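Local coordinates for protein pyrroline carboxylate reductase (Plasmodium falciparum, PDB 2RCY) that binds NADP and probably catalyses the reduction of pyrroline-5-carboxylate to proline, at residues 76-81 / 85-90; 53-56 / 61-64; 101-104 / 108-111. All coordinates share one frame; numbering follows the deposited sequence.

How the contacts relate
The three contacts follow one another along the chain, and their strands are adjacent and parallel in the Rossmann sheet. Contact 1 holds the middle strand, 86-89, so its centre lies about 6 Å from that of contact 2 and about 7 Å from that of contact 3, whereas those two centres are about 13 Å apart. Backbone hydrogen bonds join them: Ile-88 N to Ile-62 O at 2.8 Å and Leu-87 N to Lys-108 O at 3.0 Å. Leu-82 touches Ile-62, Leu-87 and Val-103, linking all three. Contact 1 includes Ile-90 of the NADP pocket; the Val-103 side chain of contact 3 is about 13 Å from the cofactor, against about 8 Å for Leu-55 of contact 2.

Contact 1: 76-81 / 85-90; sequences NNIKPY and KLLISI. With NAP (NADP nicotinamide-adenine-dinucleotide phosphate), chain G.
Ile-78 and Leu-87 meet where helix 71-77 of a Rossmann beta-alpha-beta unit gives way to the turn leading into strand 86-89. The apolar contact is a light one between branch ends, Ile-78 CD1 to Leu-87 CD1 at 4.2 Å, and the two side chains cross at a slant. Ile-78 carries CG1 between its backbone N and carbonyl carbon (chi1 68°), which directs CD1 at the strand. It also touches Asn-52 and Ala-56 of the preceding helix 52-58.

Main-chain atoms and the lysine make up the second group. Tyr-81 N donates a hydrogen bond to Ile-78 O at 3.0 Å, closing the turn after the helix. Lys-85 runs its extended chain beside the Tyr-81 carbonyl, with CD 3.7 Å from O, which is packing and not a hydrogen bond. The polar part of this residue is its ammonium group, held beyond that carbonyl: Lys-85 NZ donates to the carbonyl oxygens of Ala-56 and Cys-59 near the end of helix 52-58.

At the far end of the strand the cofactor takes over. Ile-90 O lies 3.3 Å from C1D of the nicotinamide ribose of NADP, and Ile-90 CD1 packs 3.6 Å from the ring oxygen O4D of that sugar.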
loop_
_atom_site.group_PDB
_atom_site.type_symbol
_atom_site.label_atom_id
_atom_site.label_comp_id
_atom_site.label_asym_id
_atom_site.label_seq_id
_atom_site.Cartn_x
_atom_site.Cartn_y
_atom_site.Cartn_z
ATOM N N ASN A 76 -29.826 9.966 -36.878
ATOM C CA ASN A 76 -31.182 10.503 -36.971
ATOM C C ASN A 76 -31.390 11.310 -38.254
ATOM O O ASN A 76 -32.498 11.366 -38.790
ATOM C CB ASN A 76 -31.498 11.363 -35.746
ATOM C CG ASN A 76 -32.987 11.528 -35.513
ATOM O OD1 ASN A 76 -33.663 12.273 -36.223
ATOM N ND2 ASN A 76 -33.503 10.837 -34.502
ATOM N N ASN A 77 -30.315 11.931 -38.734
ATOM C CA ASN A 77 -30.345 12.701 -39.975
ATOM C C ASN A 77 -30.389 11.825 -41.227
ATOM O O ASN A 77 -30.980 12.209 -42.238
ATOM C CB ASN A 77 -29.153 13.660 -40.039
ATOM C CG ASN A 77 -29.241 14.779 -39.011
ATOM O OD1 ASN A 77 -30.328 15.145 -38.557
ATOM N ND2 ASN A 77 -28.090 15.331 -38.642
ATOM N N ILE A 78 -29.765 10.650 -41.148
ATOM C CA ILE A 78 -29.738 9.697 -42.264
ATOM C C ILE A 78 -30.832 8.628 -42.139
ATOM O O ILE A 78 -30.914 7.711 -42.963
ATOM C CB ILE A 78 -28.347 9.018 -42.420
ATOM C CG1 ILE A 78 -28.052 8.083 -41.240
ATOM C CG2 ILE A 78 -27.250 10.066 -42.581
ATOM C CD1 ILE A 78 -27.206 6.879 -41.607
ATOM N N LYS A 79 -31.668 8.772 -41.112
ATOM C CA LYS A 79 -32.735 7.818 -40.780
ATOM C C LYS A 79 -33.647 7.407 -41.956
ATOM O O LYS A 79 -33.875 6.210 -42.156
ATOM C CB LYS A 79 -33.567 8.346 -39.600
ATOM C CG LYS A 79 -34.467 7.319 -38.927
ATOM C CD LYS A 79 -35.346 7.977 -37.869
ATOM C CE LYS A 79 -36.133 6.951 -37.063
ATOM N NZ LYS A 79 -37.189 6.268 -37.864
ATOM N N PRO A 80 -34.170 8.385 -42.732
ATOM C CA PRO A 80 -35.063 7.996 -43.828
ATOM C C PRO A 80 -34.345 7.513 -45.097
ATOM O O PRO A 80 -34.998 7.017 -46.019
ATOM C CB PRO A 80 -35.830 9.288 -44.116
ATOM C CG PRO A 80 -34.866 10.365 -43.787
ATOM C CD PRO A 80 -34.012 9.853 -42.657
ATOM N N TYR A 81 -33.020 7.649 -45.137
ATOM C CA TYR A 81 -32.236 7.304 -46.326
ATOM C C TYR A 81 -31.610 5.906 -46.263
ATOM O O TYR A 81 -30.864 5.514 -47.163
ATOM C CB TYR A 81 -31.151 8.360 -46.576
ATOM C CG TYR A 81 -31.653 9.788 -46.560
ATOM C CD1 TYR A 81 -31.457 10.602 -45.444
ATOM C CD2 TYR A 81 -32.327 10.327 -47.659
ATOM C CE1 TYR A 81 -31.918 11.915 -45.420
ATOM C CE2 TYR A 81 -32.792 11.640 -47.645
ATOM C CZ TYR A 81 -32.583 12.428 -46.522
ATOM O OH TYR A 81 -33.037 13.726 -46.499
ATOM N N LYS A 85 -30.890 -0.567 -47.238
ATOM C CA LYS A 85 -29.432 -0.438 -47.187
ATOM C C LYS A 85 -28.839 -0.994 -45.892
ATOM O O LYS A 85 -29.535 -1.117 -44.881
ATOM C CB LYS A 85 -29.024 1.024 -47.384
ATOM C CG LYS A 85 -29.514 1.611 -48.698
ATOM C CD LYS A 85 -28.923 2.974 -48.964
ATOM C CE LYS A 85 -29.329 3.469 -50.339
ATOM N NZ LYS A 85 -28.483 4.604 -50.786
ATOM N N LEU A 86 -27.552 -1.333 -45.935
ATOM C CA LEU A 86 -26.860 -1.893 -44.776
ATOM C C LEU A 86 -26.100 -0.825 -43.995
ATOM O O LEU A 86 -25.235 -0.136 -44.539
ATOM C CB LEU A 86 -25.915 -3.025 -45.200
ATOM C CG LEU A 86 -25.204 -3.821 -44.098
ATOM C CD1 LEU A 86 -26.175 -4.719 -43.342
ATOM C CD2 LEU A 86 -24.072 -4.643 -44.687
ATOM N N LEU A 87 -26.441 -0.696 -42.716
ATOM C CA LEU A 87 -25.749 0.211 -41.812
ATOM C C LEU A 87 -24.815 -0.573 -40.897
ATOM O O LEU A 87 -25.256 -1.450 -40.149
ATOM C CB LEU A 87 -26.754 1.015 -40.980
ATOM C CG LEU A 87 -26.208 1.957 -39.900
ATOM C CD1 LEU A 87 -25.587 3.208 -40.511
ATOM C CD2 LEU A 87 -27.306 2.324 -38.914
ATOM N N ILE A 88 -23.523 -0.260 -40.971
ATOM C CA ILE A 88 -22.545 -0.850 -40.057
ATOM C C ILE A 88 -22.030 0.220 -39.090
ATOM O O ILE A 88 -21.612 1.302 -39.508
ATOM C CB ILE A 88 -21.394 -1.636 -40.798
ATOM C CG1 ILE A 88 -20.102 -0.825 -40.922
ATOM C CG2 ILE A 88 -21.849 -2.155 -42.164
ATOM C CD1 ILE A 88 -19.052 -1.200 -39.905
ATOM N N SER A 89 -22.096 -0.081 -37.797
ATOM C CA SER A 89 -21.660 0.858 -36.766
ATOM C C SER A 89 -20.401 0.360 -36.072
ATOM O O SER A 89 -20.338 -0.790 -35.632
ATOM C CB SER A 89 -22.776 1.088 -35.742
ATOM O OG SER A 89 -22.379 2.025 -34.757
ATOM N N ILE A 90 -19.397 1.230 -35.988
ATOM C CA ILE A 90 -18.162 0.920 -35.263
ATOM C C ILE A 90 -18.081 1.663 -33.926
ATOM O O ILE A 90 -17.060 1.604 -33.237
ATOM C CB ILE A 90 -16.879 1.166 -36.116
ATOM C CG1 ILE A 90 -16.735 2.645 -36.493
ATOM C CG2 ILE A 90 -16.870 0.264 -37.350
ATOM C CD1 ILE A 90 -15.322 3.058 -36.857
HETATM P PA NAP G . -12.091 10.799 -33.656
HETATM O O1A NAP G . -10.655 10.661 -34.095
HETATM O O2A NAP G . -12.500 11.997 -32.832
HETATM O O5B NAP G . -13.023 10.687 -34.964
HETATM C C5B NAP G . -14.260 11.384 -35.096
HETATM C C4B NAP G . -14.291 12.021 -36.478
HETATM O O4B NAP G . -15.634 12.296 -36.883
HETATM C C3B NAP G . -13.534 13.341 -36.502
HETATM O O3B NAP G . -12.451 13.249 -37.434
HETATM C C2B NAP G . -14.540 14.386 -36.947
HETATM O O2B NAP G . -13.997 15.264 -37.933
HETATM C C1B NAP G . -15.694 13.574 -37.521
HETATM N N9A NAP G . -17.029 14.191 -37.291
HETATM C C8A NAP G . -17.377 15.034 -36.305
HETATM N N7A NAP G . -18.680 15.366 -36.441
HETATM C C5A NAP G . -19.152 14.718 -37.524
HETATM C C6A NAP G . -20.396 14.666 -38.147
HETATM N N6A NAP G . -21.441 15.373 -37.657
HETATM N N1A NAP G . -20.552 13.898 -39.251
HETATM C C2A NAP G . -19.525 13.190 -39.751
HETATM N N3A NAP G . -18.317 13.224 -39.168
HETATM C C4A NAP G . -18.106 13.977 -38.054
HETATM O O3 NAP G . -12.516 9.473 -32.851
HETATM P PN NAP G . -12.085 8.003 -33.348
HETATM O O1N NAP G . -10.988 7.511 -32.438
HETATM O O2N NAP G . -11.875 8.021 -34.843
HETATM O O5D NAP G . -13.385 7.120 -33.019
HETATM C C5D NAP G . -14.576 7.189 -33.799
HETATM C C4D NAP G . -15.455 5.990 -33.457
HETATM O O4D NAP G . -14.749 4.773 -33.709
HETATM C C3D NAP G . -15.867 5.974 -31.991
HETATM O O3D NAP G . -17.283 5.796 -31.919
HETATM C C2D NAP G . -15.143 4.788 -31.378
HETATM O O2D NAP G . -15.952 4.088 -30.428
HETATM C C1D NAP G . -14.835 3.902 -32.575
HETATM N N1N NAP G . -13.605 3.118 -32.413
HETATM C C2N NAP G . -12.408 3.725 -32.333
HETATM C C3N NAP G . -11.242 2.976 -32.189
HETATM C C7N NAP G . -9.910 3.661 -32.111
HETATM O O7N NAP G . -9.829 4.990 -32.110
HETATM N N7N NAP G . -8.859 2.974 -32.067
HETATM C C4N NAP G . -11.324 1.585 -32.126
HETATM C C5N NAP G . -12.573 0.979 -32.210
HETATM C C6N NAP G . -13.705 1.779 -32.356
HETATM P P2B NAP G . -13.096 16.545 -37.540
HETATM O O1X NAP G . -13.098 17.379 -38.801
HETATM O O2X NAP G . -13.810 17.182 -36.370
HETATM O O3X NAP G . -11.745 15.962 -37.200
#

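Contact 2: 53-56 / 61-64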
loop_
_atom_site.group_PDB
_atom_site.type_symbol
_atom_site.label_atom_id
_atom_site.label_comp_id
_atom_site.label_asym_id
_atom_site.label_seq_id
_atom_site.Cartn_x
_atom_site.Cartn_y
_atom_site.Cartn_z
ATOM N N GLU A 53 -26.188 12.641 -45.305
ATOM C CA GLU A 53 -27.463 12.300 -45.938
ATOM C C GLU A 53 -27.276 11.916 -47.401
ATOM O O GLU A 53 -27.858 10.935 -47.870
ATOM C CB GLU A 53 -28.453 13.466 -45.827
ATOM C CG GLU A 53 -28.893 13.805 -44.402
ATOM C CD GLU A 53 -27.996 14.828 -43.711
ATOM O OE1 GLU A 53 -26.821 14.986 -44.109
ATOM O OE2 GLU A 53 -28.474 15.478 -42.758
ATOM N N GLU A 54 -26.467 12.698 -48.113
ATOM C CA GLU A 54 -26.144 12.428 -49.512
ATOM C C GLU A 54 -25.199 11.236 -49.647
ATOM O O GLU A 54 -25.170 10.575 -50.688
ATOM C CB GLU A 54 -25.550 13.672 -50.175
ATOM C CG GLU A 54 -26.591 14.727 -50.534
ATOM C CD GLU A 54 -25.994 16.110 -50.717
ATOM O OE1 GLU A 54 -25.293 16.586 -49.798
ATOM O OE2 GLU A 54 -26.238 16.728 -51.776
ATOM N N LEU A 55 -24.432 10.973 -48.590
ATOM C CA LEU A 55 -23.596 9.779 -48.504
ATOM C C LEU A 55 -24.465 8.534 -48.326
ATOM O O LEU A 55 -24.218 7.508 -48.956
ATOM C CB LEU A 55 -22.591 9.909 -47.352
ATOM C CG LEU A 55 -21.598 8.775 -47.066
ATOM C CD1 LEU A 55 -20.308 9.336 -46.501
ATOM C CD2 LEU A 55 -22.186 7.732 -46.120
ATOM N N ALA A 56 -25.477 8.637 -47.467
ATOM C CA ALA A 56 -26.389 7.527 -47.194
ATOM C C ALA A 56 -27.318 7.242 -48.372
ATOM O O ALA A 56 -27.723 6.098 -48.586
ATOM C CB ALA A 56 -27.198 7.797 -45.930
ATOM N N ILE A 61 -23.568 0.488 -48.544
ATOM C CA ILE A 61 -23.173 0.174 -47.175
ATOM C C ILE A 61 -22.628 1.436 -46.506
ATOM O O ILE A 61 -21.697 2.069 -47.013
ATOM C CB ILE A 61 -22.146 -0.991 -47.115
ATOM C CG1 ILE A 61 -22.815 -2.308 -47.532
ATOM C CG2 ILE A 61 -21.540 -1.118 -45.716
ATOM C CD1 ILE A 61 -21.860 -3.476 -47.725
ATOM N N ILE A 62 -23.227 1.797 -45.374
ATOM C CA ILE A 62 -22.869 3.014 -44.649
ATOM C C ILE A 62 -22.184 2.665 -43.328
ATOM O O ILE A 62 -22.685 1.846 -42.555
ATOM C CB ILE A 62 -24.108 3.924 -44.399
ATOM C CG1 ILE A 62 -24.787 4.314 -45.720
ATOM C CG2 ILE A 62 -23.717 5.189 -43.652
ATOM C CD1 ILE A 62 -25.922 3.392 -46.146
ATOM N N VAL A 63 -21.032 3.287 -43.088
ATOM C CA VAL A 63 -20.267 3.072 -41.862
ATOM C C VAL A 63 -20.351 4.302 -40.961
ATOM O O VAL A 63 -19.981 5.407 -41.365
ATOM C CB VAL A 63 -18.780 2.730 -42.151
ATOM C CG1 VAL A 63 -18.029 2.428 -40.858
ATOM C CG2 VAL A 63 -18.673 1.552 -43.099
ATOM N N CYS A 64 -20.850 4.098 -39.744
ATOM C CA CYS A 64 -20.917 5.154 -38.740
ATOM C C CYS A 64 -19.615 5.188 -37.945
ATOM O O CYS A 64 -19.409 4.381 -37.037
ATOM C CB CYS A 64 -22.118 4.943 -37.815
ATOM S SG CYS A 64 -22.481 6.346 -36.736
#
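Ala-56 and Ile-62 are the nearest CA pair, 6.3 Å apart, where helix 52-58 comes down on strand 61-64. Four residues, two of them still helical, separate the segments, so the chain leaves the helix and enters the strand almost at once. The strand runs parallel between strands 7-10 and 86-89, and the connection from 47-48 through the helix is the crossover of a Rossmann fold, carrying the chain past strands 34-37 and 7-10 to start the second half of the sheet.

No hydrogen bond joins the two segments; the contact is apolar and buried, and Ile-62 supplies about half of the 125 Å² lost. Its two branches divide the work. With CG2 anti to the backbone N and CG1 beside it (chi1 -58°), one branch meets Leu-55 and the other Ala-56. Ile-62 CG2 rests 3.9 Å from Leu-55 CD2, the two side chains sliding past each other in opposite directions. The Leu-55 side chain starts out pointing neither to nor from the strand, but its methyl end comes nearer to Ile-62.

The Leu-55 side chain is also about 5 Å from that of Asn-52, a predicted NADPH-binding residue, and about 8 Å from the bound NADP. Nearby, Ile-62 also touches Met-10 and Leu-82, and Ala-56 touches Ile-78.

Ala-56, with a single methyl, lets the isoleucine reach the helix backbone itself: Ile-62 CG1 sits 3.9 Å from Ala-56 CA. The same CG1 is 4.2 Å from Ala-56 CB. A chi2 of 93°, well off a staggered value, turns the end of Ile-62 toward the Ala-56 carbonyl. That oxygen accepts a hydrogen bond from Lys-85 NZ, and Ile-62 CD1 lies 4.1 Å from Ala-56 O.

Contact 3: 101-104 / 108-111; sequences EMVG and KIVW
Ile-109 has the most surface covered here, 46 Å², and it spends its CD1 methyl on two neighbours at the weakly bonded end of helix 96-103. The first is Val-103: the two side chains reach toward each other tip to tip, Ile-109 CD1 lying 3.6 Å from Val-103 CG2, with Ile-109 CG1 behind it at 4.1 Å from the same methyl. On the isoleucine, CG1 stands anti to the carbonyl carbon (chi1 -56°), which carries CD1 out to the helix.

Val-103 is buried and also touches Leu-87 and Leu-82, so its contact with Ile-109 belongs to a larger apolar layer over the sheet. Gly-104, the second neighbour, offers a carbonyl: its O is 3.6 Å from Ile-109 CD1, a van der Waals contact. Here the chain departs from helical geometry with a positive phi of 115°, which glycine accommodates.

On the antiparallel side of its strand, Ile-109 N donates to the side-chain OD1 of Asn-130, just past strand 123-129. Strand 86-89, helix 96-103 and strand 108-113 form a beta-alpha-beta unit, and a helix end packed by aliphatic tips on the following parallel strand is in keeping with the Rossmann fold.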
loop_
_atom_site.group_PDB
_atom_site.type_symbol
_atom_site.label_atom_id
_atom_site.label_comp_id
_atom_site.label_asym_id
_atom_site.label_seq_id
_atom_site.Cartn_x
_atom_site.Cartn_y
_atom_site.Cartn_z
ATOM N N GLU A 101 -32.859 2.151 -31.723
ATOM C CA GLU A 101 -33.557 3.290 -31.141
ATOM C C GLU A 101 -33.230 4.566 -31.918
ATOM O O GLU A 101 -34.030 5.500 -31.954
ATOM C CB GLU A 101 -33.155 3.446 -29.672
ATOM C CG GLU A 101 -34.122 4.259 -28.828
ATOM C CD GLU A 101 -33.573 4.576 -27.446
ATOM O OE1 GLU A 101 -32.918 3.698 -26.835
ATOM O OE2 GLU A 101 -33.804 5.708 -26.969
HETATM N N MSE A 102 -32.052 4.585 -32.540
HETATM C CA MSE A 102 -31.559 5.756 -33.269
HETATM C C MSE A 102 -32.047 5.840 -34.718
HETATM O O MSE A 102 -32.317 6.935 -35.217
HETATM C CB MSE A 102 -30.027 5.804 -33.229
HETATM C CG MSE A 102 -29.453 6.254 -31.896
HETATM SE SE MSE A 102 -27.514 6.059 -31.796
HETATM C CE MSE A 102 -27.232 6.801 -30.016
ATOM N N VAL A 103 -32.156 4.693 -35.389
ATOM C CA VAL A 103 -32.540 4.664 -36.810
ATOM C C VAL A 103 -33.835 3.901 -37.114
ATOM O O VAL A 103 -34.441 4.101 -38.169
ATOM C CB VAL A 103 -31.396 4.138 -37.730
ATOM C CG1 VAL A 103 -30.248 5.126 -37.778
ATOM C CG2 VAL A 103 -30.912 2.762 -37.290
ATOM N N GLY A 104 -34.252 3.032 -36.199
ATOM C CA GLY A 104 -35.466 2.243 -36.391
ATOM C C GLY A 104 -35.189 0.757 -36.506
ATOM O O GLY A 104 -34.156 0.345 -37.041
ATOM N N LYS A 108 -31.454 -2.501 -41.533
ATOM C CA LYS A 108 -30.428 -3.536 -41.411
ATOM C C LYS A 108 -29.236 -2.989 -40.625
ATOM O O LYS A 108 -28.477 -2.146 -41.123
ATOM C CB LYS A 108 -29.980 -4.022 -42.794
ATOM C CG LYS A 108 -31.024 -4.834 -43.548
ATOM C CD LYS A 108 -30.547 -5.178 -44.952
ATOM C CE LYS A 108 -31.462 -6.194 -45.627
ATOM N NZ LYS A 108 -32.815 -5.644 -45.926
ATOM N N ILE A 109 -29.083 -3.466 -39.391
ATOM C CA ILE A 109 -28.065 -2.941 -38.480
ATOM C C ILE A 109 -27.082 -4.020 -38.033
ATOM O O ILE A 109 -27.474 -5.052 -37.480
ATOM C CB ILE A 109 -28.699 -2.245 -37.242
ATOM C CG1 ILE A 109 -29.661 -1.136 -37.684
ATOM C CG2 ILE A 109 -27.614 -1.671 -36.325
ATOM C CD1 ILE A 109 -30.759 -0.829 -36.687
ATOM N N VAL A 110 -25.802 -3.763 -38.282
ATOM C CA VAL A 110 -24.723 -4.639 -37.833
ATOM C C VAL A 110 -23.681 -3.825 -37.053
ATOM O O VAL A 110 -23.231 -2.773 -37.510
ATOM C CB VAL A 110 -24.099 -5.455 -39.016
ATOM C CG1 VAL A 110 -23.688 -4.549 -40.168
ATOM C CG2 VAL A 110 -22.929 -6.307 -38.551
ATOM N N TRP A 111 -23.330 -4.310 -35.865
ATOM C CA TRP A 111 -22.384 -3.620 -34.992
ATOM C C TRP A 111 -21.011 -4.290 -35.026
ATOM O O TRP A 111 -20.817 -5.364 -34.456
ATOM C CB TRP A 111 -22.944 -3.540 -33.565
ATOM C CG TRP A 111 -22.059 -2.847 -32.558
ATOM C CD1 TRP A 111 -21.146 -1.859 -32.799
ATOM C CD2 TRP A 111 -22.039 -3.073 -31.144
ATOM N NE1 TRP A 111 -20.544 -1.471 -31.627
ATOM C CE2 TRP A 111 -21.075 -2.197 -30.595
ATOM C CE3 TRP A 111 -22.733 -3.938 -30.287
ATOM C CZ2 TRP A 111 -20.790 -2.160 -29.226
ATOM C CZ3 TRP A 111 -22.449 -3.899 -28.926
ATOM C CH2 TRP A 111 -21.486 -3.016 -28.411
#